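Local structure of PhiRv1 phage protein (Mycobacterium tuberculosis, 6LG3) at residues A[7-12]-A[66-71]. The protein is a PhiRv1 prophage toxin, probably EST12, that appears to activate a RACK1-NLRP3-gasdermin D pyroptosis and IL-1 beta immune pathway. Sequence-based numbering, arbitrary orientation.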
loop_
_atom_site.group_PDB
_atom_site.type_symbol
_atom_site.label_atom_id
_atom_site.label_comp_id
_atom_site.label_asym_id
_atom_site.label_seq_id
_atom_site.Cartn_x
_atom_site.Cartn_y
_atom_site.Cartn_z
ATOM N N ARG A 7 7.215 -3.425 1.054
ATOM C CA ARG A 7 6.417 -2.815 -0.013
ATOM C C ARG A 7 5.310 -3.755 -0.472
ATOM O O ARG A 7 4.173 -3.325 -0.706
ATOM C CB ARG A 7 7.305 -2.422 -1.201
ATOM C CG ARG A 7 8.349 -1.355 -0.894
ATOM C CD ARG A 7 9.186 -1.009 -2.125
ATOM N NE ARG A 7 10.464 -0.408 -1.749
ATOM C CZ ARG A 7 10.678 0.900 -1.635
ATOM N NH1 ARG A 7 9.697 1.764 -1.872
ATOM N NH2 ARG A 7 11.878 1.345 -1.282
ATOM N N GLN A 8 5.628 -5.048 -0.603
ATOM C CA GLN A 8 4.628 -6.031 -0.998
ATOM C C GLN A 8 3.471 -6.073 -0.001
ATOM O O GLN A 8 2.295 -6.086 -0.398
ATOM C CB GLN A 8 5.296 -7.400 -1.134
ATOM C CG GLN A 8 4.507 -8.426 -1.907
ATOM C CD GLN A 8 5.352 -9.635 -2.273
ATOM O OE1 GLN A 8 6.045 -9.635 -3.294
ATOM N NE2 GLN A 8 5.308 -10.668 -1.434
ATOM N N LEU A 9 3.785 -6.063 1.301
ATOM C CA LEU A 9 2.730 -6.064 2.310
ATOM C C LEU A 9 1.890 -4.787 2.242
ATOM O O LEU A 9 0.655 -4.837 2.352
ATOM C CB LEU A 9 3.348 -6.255 3.697
ATOM C CG LEU A 9 2.396 -6.310 4.887
ATOM C CD1 LEU A 9 1.255 -7.279 4.630
ATOM C CD2 LEU A 9 3.191 -6.728 6.124
ATOM N N MET A 10 2.532 -3.632 2.041
ATOM C CA MET A 10 1.760 -2.399 1.906
ATOM C C MET A 10 0.829 -2.460 0.697
ATOM O O MET A 10 -0.310 -1.983 0.758
ATOM C CB MET A 10 2.694 -1.187 1.811
ATOM C CG MET A 10 3.467 -0.876 3.117
ATOM S SD MET A 10 2.394 -0.236 4.425
ATOM C CE MET A 10 1.958 1.408 3.821
ATOM N N HIS A 11 1.282 -3.065 -0.400
ATOM C CA HIS A 11 0.413 -3.193 -1.567
ATOM C C HIS A 11 -0.775 -4.105 -1.274
ATOM O O HIS A 11 -1.907 -3.808 -1.686
ATOM C CB HIS A 11 1.209 -3.713 -2.762
ATOM C CG HIS A 11 0.478 -3.611 -4.064
ATOM N ND1 HIS A 11 0.524 -2.482 -4.856
ATOM C CD2 HIS A 11 -0.320 -4.493 -4.710
ATOM C CE1 HIS A 11 -0.211 -2.676 -5.936
ATOM N NE2 HIS A 11 -0.734 -3.888 -5.871
ATOM N N GLU A 12 -0.545 -5.212 -0.553
ATOM C CA GLU A 12 -1.657 -6.097 -0.213
ATOM C C GLU A 12 -2.676 -5.389 0.675
ATOM O O GLU A 12 -3.895 -5.500 0.452
ATOM C CB GLU A 12 -1.127 -7.368 0.452
ATOM C CG GLU A 12 -0.191 -8.166 -0.454
ATOM C CD GLU A 12 0.451 -9.362 0.243
ATOM O OE1 GLU A 12 1.444 -9.903 -0.295
ATOM O OE2 GLU A 12 -0.035 -9.762 1.326
ATOM N N ASP A 66 7.217 -0.783 13.045
ATOM C CA ASP A 66 7.570 -2.018 13.748
ATOM C C ASP A 66 6.618 -3.149 13.379
ATOM O O ASP A 66 7.049 -4.282 13.128
ATOM C CB ASP A 66 7.569 -1.797 15.262
ATOM C CG ASP A 66 8.707 -0.907 15.722
ATOM O OD1 ASP A 66 8.528 -0.175 16.716
ATOM O OD2 ASP A 66 9.781 -0.939 15.083
ATOM N N TRP A 67 5.313 -2.865 13.354
ATOM C CA TRP A 67 4.348 -3.877 12.935
ATOM C C TRP A 67 4.622 -4.338 11.505
ATOM O O TRP A 67 4.580 -5.543 11.211
ATOM C CB TRP A 67 2.926 -3.318 13.074
ATOM C CG TRP A 67 1.835 -4.263 12.649
ATOM C CD1 TRP A 67 1.121 -5.100 13.447
ATOM C CD2 TRP A 67 1.338 -4.456 11.315
ATOM N NE1 TRP A 67 0.210 -5.809 12.698
ATOM C CE2 TRP A 67 0.324 -5.429 11.385
ATOM C CE3 TRP A 67 1.654 -3.900 10.072
ATOM C CZ2 TRP A 67 -0.376 -5.860 10.260
ATOM C CZ3 TRP A 67 0.953 -4.330 8.949
ATOM C CH2 TRP A 67 -0.045 -5.298 9.053
ATOM N N LEU A 68 4.908 -3.394 10.601
ATOM C CA LEU A 68 5.154 -3.748 9.206
ATOM C C LEU A 68 6.426 -4.575 9.062
ATOM O O LEU A 68 6.465 -5.544 8.296
ATOM C CB LEU A 68 5.252 -2.481 8.352
ATOM C CG LEU A 68 5.361 -2.679 6.840
ATOM C CD1 LEU A 68 4.059 -3.194 6.283
ATOM C CD2 LEU A 68 5.754 -1.379 6.155
ATOM N N ALA A 69 7.482 -4.204 9.787
ATOM C CA ALA A 69 8.717 -4.976 9.739
ATOM C C ALA A 69 8.500 -6.391 10.268
ATOM O O ALA A 69 8.972 -7.366 9.667
ATOM C CB ALA A 69 9.817 -4.259 10.527
ATOM N N PHE A 70 7.776 -6.528 11.382
ATOM C CA PHE A 70 7.524 -7.863 11.923
ATOM C C PHE A 70 6.724 -8.714 10.941
ATOM O O PHE A 70 7.127 -9.829 10.599
ATOM C CB PHE A 70 6.802 -7.771 13.268
ATOM C CG PHE A 70 6.531 -9.106 13.891
ATOM C CD1 PHE A 70 7.550 -9.796 14.527
ATOM C CD2 PHE A 70 5.265 -9.670 13.845
ATOM C CE1 PHE A 70 7.318 -11.032 15.109
ATOM C CE2 PHE A 70 5.025 -10.910 14.427
ATOM C CZ PHE A 70 6.054 -11.586 15.058
ATOM N N HIS A 71 5.592 -8.202 10.460
ATOM C CA HIS A 71 4.772 -9.026 9.578
ATOM C C HIS A 71 5.410 -9.259 8.214
ATOM O O HIS A 71 5.085 -10.257 7.561
ATOM C CB HIS A 71 3.377 -8.415 9.428
ATOM C CG HIS A 71 2.510 -8.662 10.620
ATOM N ND1 HIS A 71 2.710 -8.028 11.829
ATOM C CD2 HIS A 71 1.475 -9.513 10.810
ATOM C CE1 HIS A 71 1.816 -8.458 12.702
ATOM N NE2 HIS A 71 1.054 -9.358 12.108
#
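Leu9 of helix 4-22 and Leu68 of the C-terminal helix 65-73 lie side by side with their ends pointing opposite ways, Leu9 CD2 lying 3.6 Å from Leu68 CD1. Leu9 has its CG anti to the backbone N (chi1 -179°), which swings the isobutyl group toward helix 65-73, where CD2 meets Leu68, His71 and Trp67. The same methyl rests 3.7 Å from His71 CB and, more loosely and obliquely, 4.3 Å from Trp67 CZ3. CD1 of Leu68 meets Leu9, and both Leu68 methyls reach Met10, CD2 coming closest at 3.8 Å from Met10 CG. The Met10 chain, bent at both chi2 and chi3, runs roughly perpendicular to Leu68 and continues over the sheet onto Leu44, Leu53, Val61 and Ala63; Leu68 also touches Ala51.

The side-chain hydrogen bond here lies within the C-terminal helix; none joins the two segments. His71 ND1 donates to Trp67 O at 3.2 Å, with an N-H...O angle of 146° and the acceptor near the imidazole plane. His71 N reaches that oxygen from the opposite face of the carbonyl plane, so two donors grip it. The side-chain bond fixes the rotation of the imidazole and holds it by the indole, its ND1 3.4 Å above the Trp67 plane and offset toward the rim.

The axes of the short segments approach to 10.0 Å at 106°. Adhesion between 7-12 and 66-71 therefore rests on apolar packing of aliphatic, thioether and indole groups and His71 CB, buried around Met10 and Leu68 against the three-stranded antiparallel sheet and giving way to exposed Trp67 and His71.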